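Local coordinates for arylamine n-acetyltransferase NAT (Mycobacterium tuberculosis, PDB 4BGF), which probably transfers the acetyl group of acetyl-coenzyme A to the amino group of arylamines, as other arylamine N-acetyltransferases do, at residues T6-R11 with R34-E39; L84-R89 with V115-S120; R89-R94 with Y177-Q182. All coordinates share one frame; numbering follows the deposited sequence.

Contact 1 of 3, residues T6-R11 with R34-E39; sequences TAYFDR and RTIPFE
Arg11 reaches from the helix 5-11 to lay its guanidinium against Ile36, just past the end of helix 22-35. At CB the chain sets off with CG opposite the backbone N (chi1 160°); the side chain rests on Val62 of helix 54-63 and bends at chi2 (90°), which carries the head toward Ile36. NE donates to the carbonyl of Leu61 and lies 4.2 Å from Ile36 CG1. That same CG1 sits over one face of the guanidinium, off-centre toward the rim, 4.1 Å from CZ. At the tip, NH1 comes within 4.1 Å of Thr35 O without bonding to it, whereas NH2 touches Ile36 CG2 at 3.8 Å and makes a weak hydrogen bond to Arg66 O. Arginine suits the place because the faces of its flat head carry no N-H and can lie against an aliphatic chain, while the in-plane N-H groups turn to carbonyls. This is the helical N-terminal part of the arylamine N-acetyltransferase fold, where the first helix packs on the bundle of helices 22-35, 54-63 and 70-83. Tyr8, one turn earlier, brings CE1 to 4.3 Å from Ile36 CD1, its hydroxyl bonded to His32 and its ring against Leu76, Met77 and Val80.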
loop_
_atom_site.group_PDB
_atom_site.type_symbol
_atom_site.label_atom_id
_atom_site.label_comp_id
_atom_site.label_asym_id
_atom_site.label_seq_id
_atom_site.Cartn_x
_atom_site.Cartn_y
_atom_site.Cartn_z
ATOM N N THR A 6 -9.188 -18.561 4.205
ATOM C CA THR A 6 -8.478 -19.653 3.542
ATOM C C THR A 6 -7.945 -19.214 2.183
ATOM O O THR A 6 -6.831 -19.557 1.795
ATOM C CB THR A 6 -9.437 -20.801 3.346
ATOM O OG1 THR A 6 -9.902 -21.221 4.631
ATOM C CG2 THR A 6 -8.784 -21.973 2.638
ATOM N N ALA A 7 -8.725 -18.401 1.485
ATOM C CA ALA A 7 -8.390 -18.034 0.127
ATOM C C ALA A 7 -7.364 -16.927 0.114
ATOM O O ALA A 7 -6.545 -16.847 -0.787
ATOM C CB ALA A 7 -9.609 -17.613 -0.603
ATOM N N TYR A 8 -7.424 -16.086 1.129
ATOM C CA TYR A 8 -6.501 -14.979 1.277
ATOM C C TYR A 8 -5.162 -15.522 1.724
ATOM O O TYR A 8 -4.112 -15.063 1.284
ATOM C CB TYR A 8 -7.054 -13.974 2.300
ATOM C CG TYR A 8 -6.029 -12.960 2.734
ATOM C CD1 TYR A 8 -5.796 -11.814 1.977
ATOM C CD2 TYR A 8 -5.281 -13.158 3.887
ATOM C CE1 TYR A 8 -4.860 -10.897 2.351
ATOM C CE2 TYR A 8 -4.336 -12.249 4.280
ATOM C CZ TYR A 8 -4.116 -11.115 3.506
ATOM O OH TYR A 8 -3.154 -10.192 3.899
ATOM N N PHE A 9 -5.190 -16.522 2.597
ATOM C CA PHE A 9 -3.963 -17.159 3.055
ATOM C C PHE A 9 -3.264 -17.940 1.951
ATOM O O PHE A 9 -2.045 -17.957 1.906
ATOM C CB PHE A 9 -4.239 -18.087 4.230
ATOM C CG PHE A 9 -4.544 -17.377 5.516
ATOM C CD1 PHE A 9 -4.174 -16.058 5.734
ATOM C CD2 PHE A 9 -5.226 -18.046 6.517
ATOM C CE1 PHE A 9 -4.467 -15.422 6.928
ATOM C CE2 PHE A 9 -5.525 -17.424 7.715
ATOM C CZ PHE A 9 -5.148 -16.105 7.923
ATOM N N ASP A 10 -4.020 -18.572 1.058
ATOM C CA ASP A 10 -3.413 -19.335 -0.029
ATOM C C ASP A 10 -3.047 -18.444 -1.227
ATOM O O ASP A 10 -2.332 -18.871 -2.117
ATOM C CB ASP A 10 -4.302 -20.515 -0.452
ATOM C CG ASP A 10 -4.238 -21.698 0.535
ATOM O OD1 ASP A 10 -4.745 -21.565 1.677
ATOM O OD2 ASP A 10 -3.687 -22.762 0.162
ATOM N N ARG A 11 -3.516 -17.208 -1.229
ATOM C CA ARG A 11 -3.114 -16.220 -2.229
ATOM C C ARG A 11 -1.709 -15.751 -1.911
ATOM O O ARG A 11 -0.827 -15.757 -2.759
ATOM C CB ARG A 11 -4.068 -15.019 -2.186
ATOM C CG ARG A 11 -3.557 -13.725 -2.799
ATOM C CD ARG A 11 -3.892 -13.599 -4.279
ATOM N NE ARG A 11 -3.789 -12.216 -4.739
ATOM C CZ ARG A 11 -2.806 -11.728 -5.495
ATOM N NH1 ARG A 11 -1.808 -12.498 -5.908
ATOM N NH2 ARG A 11 -2.839 -10.442 -5.846
ATOM N N ARG A 34 4.709 -8.857 -0.017
ATOM C CA ARG A 34 5.574 -9.611 -0.889
ATOM C C ARG A 34 4.827 -10.104 -2.108
ATOM O O ARG A 34 5.416 -10.232 -3.163
ATOM C CB ARG A 34 6.188 -10.755 -0.071
ATOM C CG ARG A 34 7.173 -11.626 -0.765
ATOM C CD ARG A 34 7.292 -12.955 -0.028
ATOM N NE ARG A 34 7.938 -12.822 1.273
ATOM C CZ ARG A 34 7.919 -13.744 2.234
ATOM N NH1 ARG A 34 7.266 -14.887 2.087
ATOM N NH2 ARG A 34 8.571 -13.505 3.360
ATOM N N THR A 35 3.521 -10.299 -1.985
ATOM C CA THR A 35 2.757 -10.984 -3.008
ATOM C C THR A 35 1.670 -10.141 -3.658
ATOM O O THR A 35 1.458 -10.276 -4.862
ATOM C CB THR A 35 2.123 -12.271 -2.479
ATOM O OG1 THR A 35 1.066 -11.929 -1.591
ATOM C CG2 THR A 35 3.149 -13.151 -1.749
ATOM N N ILE A 36 0.972 -9.300 -2.897
ATOM C CA ILE A 36 -0.045 -8.428 -3.481
ATOM C C ILE A 36 0.586 -7.059 -3.759
ATOM O O ILE A 36 0.991 -6.362 -2.842
ATOM C CB ILE A 36 -1.298 -8.309 -2.585
ATOM C CG1 ILE A 36 -1.757 -9.675 -2.123
ATOM C CG2 ILE A 36 -2.437 -7.594 -3.336
ATOM C CD1 ILE A 36 -3.004 -9.645 -1.301
ATOM N N PRO A 37 0.719 -6.705 -5.044
ATOM C CA PRO A 37 1.403 -5.478 -5.404
ATOM C C PRO A 37 0.545 -4.241 -5.182
ATOM O O PRO A 37 -0.645 -4.308 -4.938
ATOM C CB PRO A 37 1.667 -5.661 -6.886
ATOM C CG PRO A 37 0.584 -6.479 -7.345
ATOM C CD PRO A 37 0.224 -7.395 -6.238
ATOM N N PHE A 38 1.198 -3.096 -5.218
ATOM C CA PHE A 38 0.496 -1.839 -5.317
ATOM C C PHE A 38 0.424 -1.667 -6.814
ATOM O O PHE A 38 1.352 -2.060 -7.521
ATOM C CB PHE A 38 1.277 -0.751 -4.582
ATOM C CG PHE A 38 0.717 0.640 -4.731
ATOM C CD1 PHE A 38 0.977 1.373 -5.851
ATOM C CD2 PHE A 38 -0.007 1.220 -3.721
ATOM C CE1 PHE A 38 0.494 2.649 -5.986
ATOM C CE2 PHE A 38 -0.479 2.499 -3.837
ATOM C CZ PHE A 38 -0.226 3.217 -4.974
ATOM N N GLU A 39 -0.744 -1.258 -7.289
ATOM C CA GLU A 39 -0.982 -0.940 -8.704
ATOM C C GLU A 39 -2.252 -0.065 -8.778
ATOM O O GLU A 39 -3.094 -0.123 -7.898
ATOM C CB GLU A 39 -1.191 -2.201 -9.551
ATOM C CG GLU A 39 -2.362 -3.091 -9.057
ATOM C CD GLU A 39 -3.430 -3.412 -10.098
ATOM O OE1 GLU A 39 -4.117 -2.504 -10.595
ATOM O OE2 GLU A 39 -3.595 -4.595 -10.398
#

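Contact 2 of 3, residues L84-R89 with V115-S120; sequences LGYRVR and VTFPGS
The amide N of Arg87 donates a hydrogen bond to the carbonyl O of Thr116, N to O 2.9 Å, the shorter of two bonds that make these residues an antiparallel hydrogen-bonded pair. The return bond runs from Thr116 N to Arg87 O at 3.0 Å, and Val115 CA lies 3.3 Å from Arg87 O in a CA-H...O contact. Next along is the non-hydrogen-bonded pair Val88 and Val115, two beta-branched residues suited to a strand, both resting on Leu81 of helix 70-83.

On this same helix-covered side, Tyr86 places CD2 3.6 Å from Val115 CG1 and 3.8 Å from Phe117 CB. The side chains of Tyr86 and Phe117 lie side by side, pointing the same way, with ring centroids 6.0 Å apart and planes at 64°. The tyrosine keeps its phenol oxygen bonded to Thr21 O, so a large apolar ring is buried without leaving its polar end unmet. Gly85, with positive phi, closes helix 70-83 by a Schellman motif, and Phe117 begins a type II turn ending at Ser120.

On the other side a chi1 of 58° puts Thr116 OG1 between its own backbone N and carbonyl carbon, turned to Arg87 CB at 3.2 Å. The contact thus divides by chemistry: aromatic and aliphatic groups fill the side facing the helices, while threonine and arginine, with their polar ends, occupy the more exposed one.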
loop_
_atom_site.group_PDB
_atom_site.type_symbol
_atom_site.label_atom_id
_atom_site.label_comp_id
_atom_site.label_asym_id
_atom_site.label_seq_id
_atom_site.Cartn_x
_atom_site.Cartn_y
_atom_site.Cartn_z
ATOM N N LEU A 84 -9.640 -12.009 12.536
ATOM C CA LEU A 84 -8.769 -12.838 13.336
ATOM C C LEU A 84 -8.835 -12.496 14.810
ATOM O O LEU A 84 -8.232 -13.190 15.616
ATOM C CB LEU A 84 -7.339 -12.682 12.839
ATOM C CG LEU A 84 -7.016 -13.468 11.571
ATOM C CD1 LEU A 84 -5.642 -13.125 11.156
ATOM C CD2 LEU A 84 -7.134 -14.949 11.770
ATOM N N GLY A 85 -9.540 -11.423 15.158
ATOM C CA GLY A 85 -9.588 -10.947 16.531
ATOM C C GLY A 85 -8.736 -9.730 16.883
ATOM O O GLY A 85 -8.549 -9.451 18.061
ATOM N N TYR A 86 -8.228 -9.005 15.890
ATOM C CA TYR A 86 -7.534 -7.740 16.146
ATOM C C TYR A 86 -8.583 -6.634 16.211
ATOM O O TYR A 86 -9.668 -6.789 15.679
ATOM C CB TYR A 86 -6.518 -7.406 15.043
ATOM C CG TYR A 86 -5.339 -8.354 14.901
ATOM C CD1 TYR A 86 -5.471 -9.591 14.260
ATOM C CD2 TYR A 86 -4.092 -8.005 15.368
ATOM C CE1 TYR A 86 -4.422 -10.428 14.099
ATOM C CE2 TYR A 86 -3.024 -8.876 15.220
ATOM C CZ TYR A 86 -3.197 -10.077 14.582
ATOM O OH TYR A 86 -2.144 -10.934 14.442
ATOM N N ARG A 87 -8.271 -5.534 16.885
ATOM C CA ARG A 87 -9.141 -4.364 16.879
ATOM C C ARG A 87 -8.594 -3.382 15.886
ATOM O O ARG A 87 -7.489 -2.912 16.063
ATOM C CB ARG A 87 -9.198 -3.703 18.245
ATOM C CG ARG A 87 -9.962 -2.388 18.257
ATOM C CD ARG A 87 -11.373 -2.581 18.713
ATOM N NE ARG A 87 -12.008 -1.326 19.074
ATOM C CZ ARG A 87 -11.633 -0.554 20.090
ATOM N NH1 ARG A 87 -10.608 -0.893 20.865
ATOM N NH2 ARG A 87 -12.292 0.569 20.326
ATOM N N VAL A 88 -9.373 -3.068 14.856
ATOM C CA VAL A 88 -8.912 -2.238 13.747
ATOM C C VAL A 88 -9.645 -0.897 13.656
ATOM O O VAL A 88 -10.840 -0.859 13.453
ATOM C CB VAL A 88 -9.098 -2.981 12.383
ATOM C CG1 VAL A 88 -8.455 -2.191 11.209
ATOM C CG2 VAL A 88 -8.570 -4.408 12.437
ATOM N N ARG A 89 -8.897 0.196 13.783
ATOM C CA ARG A 89 -9.400 1.548 13.572
ATOM C C ARG A 89 -8.764 2.109 12.303
ATOM O O ARG A 89 -7.555 2.153 12.191
ATOM C CB ARG A 89 -9.023 2.413 14.768
ATOM C CG ARG A 89 -9.695 1.998 16.082
ATOM C CD ARG A 89 -9.577 3.042 17.151
ATOM N NE ARG A 89 -8.237 3.151 17.726
ATOM C CZ ARG A 89 -7.781 2.410 18.735
ATOM N NH1 ARG A 89 -8.539 1.472 19.294
ATOM N NH2 ARG A 89 -6.547 2.603 19.191
ATOM N N VAL A 115 -3.939 -0.688 15.027
ATOM C CA VAL A 115 -4.343 -2.033 15.407
ATOM C C VAL A 115 -3.967 -2.307 16.863
ATOM O O VAL A 115 -2.873 -1.953 17.286
ATOM C CB VAL A 115 -3.708 -3.097 14.432
ATOM C CG1 VAL A 115 -3.683 -4.495 15.021
ATOM C CG2 VAL A 115 -4.446 -3.097 13.095
ATOM N N THR A 116 -4.902 -2.885 17.628
ATOM C CA THR A 116 -4.594 -3.470 18.930
ATOM C C THR A 116 -4.975 -4.945 18.926
ATOM O O THR A 116 -5.640 -5.419 18.011
ATOM C CB THR A 116 -5.275 -2.755 20.115
ATOM O OG1 THR A 116 -6.696 -2.770 19.949
ATOM C CG2 THR A 116 -4.776 -1.336 20.221
ATOM N N PHE A 117 -4.497 -5.663 19.938
ATOM C CA PHE A 117 -4.705 -7.102 20.085
ATOM C C PHE A 117 -4.464 -7.395 21.564
ATOM O O PHE A 117 -4.053 -6.498 22.305
ATOM C CB PHE A 117 -3.777 -7.939 19.142
ATOM C CG PHE A 117 -2.342 -7.590 19.242
ATOM C CD1 PHE A 117 -1.831 -6.547 18.519
ATOM C CD2 PHE A 117 -1.508 -8.293 20.067
ATOM C CE1 PHE A 117 -0.508 -6.199 18.615
ATOM C CE2 PHE A 117 -0.184 -7.955 20.174
ATOM C CZ PHE A 117 0.319 -6.900 19.446
ATOM N N PRO A 118 -4.748 -8.636 22.001
ATOM C CA PRO A 118 -4.638 -9.000 23.412
ATOM C C PRO A 118 -3.256 -8.800 23.992
ATOM O O PRO A 118 -2.268 -9.270 23.450
ATOM C CB PRO A 118 -5.013 -10.475 23.409
ATOM C CG PRO A 118 -5.948 -10.577 22.329
ATOM C CD PRO A 118 -5.413 -9.705 21.246
ATOM N N GLY A 119 -3.194 -8.084 25.101
ATOM C CA GLY A 119 -1.929 -7.834 25.735
ATOM C C GLY A 119 -1.030 -6.926 24.932
ATOM O O GLY A 119 0.140 -6.816 25.247
ATOM N N SER A 120 -1.557 -6.277 23.904
ATOM C CA SER A 120 -0.730 -5.435 23.072
ATOM C C SER A 120 -0.186 -4.373 23.963
ATOM O O SER A 120 -0.772 -4.063 24.997
ATOM C CB SER A 120 -1.519 -4.826 21.904
ATOM O OG SER A 120 -2.526 -3.900 22.305
#

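Contact 3 of 3, residues R89-R94 with Y177-Q182; sequences RRFAAR and YEFTTQ
The Phe91 ring is sandwiched between backbone groups: the CA of Thr181 lies over one face in a CH-pi contact, 3.9 Å from the centroid, and the carbonyl O of Arg89 stands above the opposite face. At the ring's edge, near its plane, Gln182 O approaches CD1 at 3.7 Å, pairing the slightly positive ring hydrogens with a carbonyl. Phe91 CG is anti to the carbonyl carbon (chi1 -61°), which sends the ring alongside Thr181, where CZ meets CG2. Here the two chains stand further apart, and a water bridges them: it accepts from Ala92 N and donates to Thr180 O and, at 2.7 Å, to Gln182 O.

Toward Arg94 the chains come together. Arg94 N bonds to Glu178 O at 2.9 Å, and Glu178 N returns a bond to Arg94 O. Their side chains cross without a salt bridge, NE and OE2 being 5.1 Å apart, as the guanidinium turns to Pro106 O. Ala93 ends at its methyl, which leaves room for Tyr177 CD1 at 4.0 Å from its CB.

Strand 87-95 lies between 110-116 and 173-179 in the antiparallel sheet; Tyr177 packs against His110 and Leu112 of the former, while Arg90 reaches toward helices 70-83 and 186-198.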
loop_
_atom_site.group_PDB
_atom_site.type_symbol
_atom_site.label_atom_id
_atom_site.label_comp_id
_atom_site.label_asym_id
_atom_site.label_seq_id
_atom_site.Cartn_x
_atom_site.Cartn_y
_atom_site.Cartn_z
ATOM N N ARG A 89 -8.897 0.196 13.783
ATOM C CA ARG A 89 -9.400 1.548 13.572
ATOM C C ARG A 89 -8.764 2.109 12.303
ATOM O O ARG A 89 -7.555 2.153 12.191
ATOM C CB ARG A 89 -9.023 2.413 14.768
ATOM C CG ARG A 89 -9.695 1.998 16.082
ATOM C CD ARG A 89 -9.577 3.042 17.151
ATOM N NE ARG A 89 -8.237 3.151 17.726
ATOM C CZ ARG A 89 -7.781 2.410 18.735
ATOM N NH1 ARG A 89 -8.539 1.472 19.294
ATOM N NH2 ARG A 89 -6.547 2.603 19.191
ATOM N N ARG A 90 -9.562 2.541 11.339
ATOM C CA ARG A 90 -8.990 3.067 10.105
ATOM C C ARG A 90 -8.742 4.584 10.170
ATOM O O ARG A 90 -9.635 5.344 10.555
ATOM C CB ARG A 90 -9.925 2.734 8.963
ATOM C CG ARG A 90 -10.026 1.273 8.727
ATOM C CD ARG A 90 -11.229 0.941 7.908
ATOM N NE ARG A 90 -11.375 -0.493 7.674
ATOM C CZ ARG A 90 -10.646 -1.208 6.825
ATOM N NH1 ARG A 90 -9.670 -0.662 6.130
ATOM N NH2 ARG A 90 -10.892 -2.481 6.680
ATOM N N PHE A 91 -7.538 5.009 9.747
ATOM C CA PHE A 91 -7.097 6.412 9.796
ATOM C C PHE A 91 -6.954 7.006 8.404
ATOM O O PHE A 91 -6.712 6.274 7.443
ATOM C CB PHE A 91 -5.722 6.529 10.481
ATOM C CG PHE A 91 -5.700 6.038 11.907
ATOM C CD1 PHE A 91 -6.809 6.208 12.745
ATOM C CD2 PHE A 91 -4.585 5.395 12.408
ATOM C CE1 PHE A 91 -6.791 5.758 14.052
ATOM C CE2 PHE A 91 -4.556 4.931 13.713
ATOM C CZ PHE A 91 -5.666 5.108 14.530
ATOM N N ALA A 92 -7.107 8.330 8.300
ATOM C CA ALA A 92 -6.875 9.065 7.054
ATOM C C ALA A 92 -5.532 9.786 7.112
ATOM O O ALA A 92 -5.080 10.142 8.188
ATOM C CB ALA A 92 -7.967 10.054 6.831
ATOM N N ALA A 93 -4.894 10.002 5.969
ATOM C CA ALA A 93 -3.600 10.686 5.944
ATOM C C ALA A 93 -3.345 11.524 4.677
ATOM O O ALA A 93 -3.870 11.226 3.611
ATOM C CB ALA A 93 -2.512 9.655 6.119
ATOM N N ARG A 94 -2.507 12.549 4.795
ATOM C CA ARG A 94 -2.119 13.360 3.657
ATOM C C ARG A 94 -0.669 13.066 3.357
ATOM O O ARG A 94 0.184 13.172 4.226
ATOM C CB ARG A 94 -2.273 14.863 3.920
ATOM C CG ARG A 94 -3.586 15.295 4.519
ATOM C CD ARG A 94 -3.532 16.761 4.768
ATOM N NE ARG A 94 -4.668 17.218 5.543
ATOM C CZ ARG A 94 -5.874 17.501 5.058
ATOM N NH1 ARG A 94 -6.156 17.382 3.768
ATOM N NH2 ARG A 94 -6.813 17.882 5.903
ATOM N N TYR A 177 4.065 10.799 5.252
ATOM C CA TYR A 177 2.737 11.352 5.373
ATOM C C TYR A 177 2.419 11.822 6.778
ATOM O O TYR A 177 3.142 11.537 7.732
ATOM C CB TYR A 177 1.704 10.333 4.912
ATOM C CG TYR A 177 1.721 8.995 5.632
ATOM C CD1 TYR A 177 1.276 8.870 6.934
ATOM C CD2 TYR A 177 2.139 7.866 4.985
ATOM C CE1 TYR A 177 1.275 7.679 7.565
ATOM C CE2 TYR A 177 2.138 6.665 5.612
ATOM C CZ TYR A 177 1.696 6.577 6.899
ATOM O OH TYR A 177 1.681 5.352 7.511
ATOM N N GLU A 178 1.329 12.566 6.886
ATOM C CA GLU A 178 0.864 13.094 8.157
ATOM C C GLU A 178 -0.595 12.653 8.407
ATOM O O GLU A 178 -1.395 12.577 7.480
ATOM C CB GLU A 178 1.012 14.623 8.176
ATOM C CG GLU A 178 0.283 15.331 7.052
ATOM C CD GLU A 178 0.761 16.751 6.835
ATOM O OE1 GLU A 178 1.473 17.278 7.712
ATOM O OE2 GLU A 178 0.419 17.339 5.788
ATOM N N PHE A 179 -0.915 12.342 9.664
ATOM C CA PHE A 179 -2.223 11.799 10.018
ATOM C C PHE A 179 -2.648 12.144 11.438
ATOM O O PHE A 179 -1.831 12.551 12.261
ATOM C CB PHE A 179 -2.240 10.285 9.834
ATOM C CG PHE A 179 -1.341 9.540 10.788
ATOM C CD1 PHE A 179 0.033 9.522 10.594
ATOM C CD2 PHE A 179 -1.869 8.853 11.875
ATOM C CE1 PHE A 179 0.858 8.844 11.451
ATOM C CE2 PHE A 179 -1.029 8.168 12.744
ATOM C CZ PHE A 179 0.329 8.159 12.522
ATOM N N THR A 180 -3.945 11.998 11.701
ATOM C CA THR A 180 -4.459 12.004 13.068
ATOM C C THR A 180 -5.024 10.642 13.360
ATOM O O THR A 180 -5.287 9.878 12.450
ATOM C CB THR A 180 -5.566 13.047 13.303
ATOM O OG1 THR A 180 -6.758 12.654 12.620
ATOM C CG2 THR A 180 -5.131 14.422 12.819
ATOM N N THR A 181 -5.226 10.347 14.636
ATOM C CA THR A 181 -5.782 9.048 15.038
ATOM C C THR A 181 -7.281 9.105 15.229
ATOM O O THR A 181 -7.845 8.427 16.086
ATOM C CB THR A 181 -5.168 8.551 16.336
ATOM O OG1 THR A 181 -5.174 9.614 17.292
ATOM C CG2 THR A 181 -3.776 8.052 16.071
ATOM N N GLN A 182 -7.922 9.920 14.406
ATOM C CA GLN A 182 -9.362 9.974 14.373
ATOM C C GLN A 182 -9.869 8.846 13.505
ATOM O O GLN A 182 -9.465 8.711 12.363
ATOM C CB GLN A 182 -9.774 11.305 13.811
ATOM C CG GLN A 182 -11.234 11.534 13.742
ATOM C CD GLN A 182 -11.537 12.935 13.266
ATOM O OE1 GLN A 182 -10.647 13.794 13.192
ATOM N NE2 GLN A 182 -12.794 13.182 12.940
HETATM O O HOH W 1 -7.555 9.853 10.844
#

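Overall arrangement
Contacts 2 and 3 lie 17 Å apart, centre to centre, along strand 87-95 and meet at Arg89. Through them this strand joins 110-116 near its start and 173-179 toward its end, as an inner strand of the antiparallel sheet. Contact 1 belongs to the helical part: its centre is 21 Å from that of contact 2 and 24 Å from that of contact 3, across the chain's centre from the latter. Helix 70-83 links all three, touching Tyr8, Val88 and Arg90. Cys70, His110 and Asp127 have the geometry of the Cys-His-Asp triad expected of this family. Contact 3 borders this probable active site, because Tyr177 touches both His110 and Asp127.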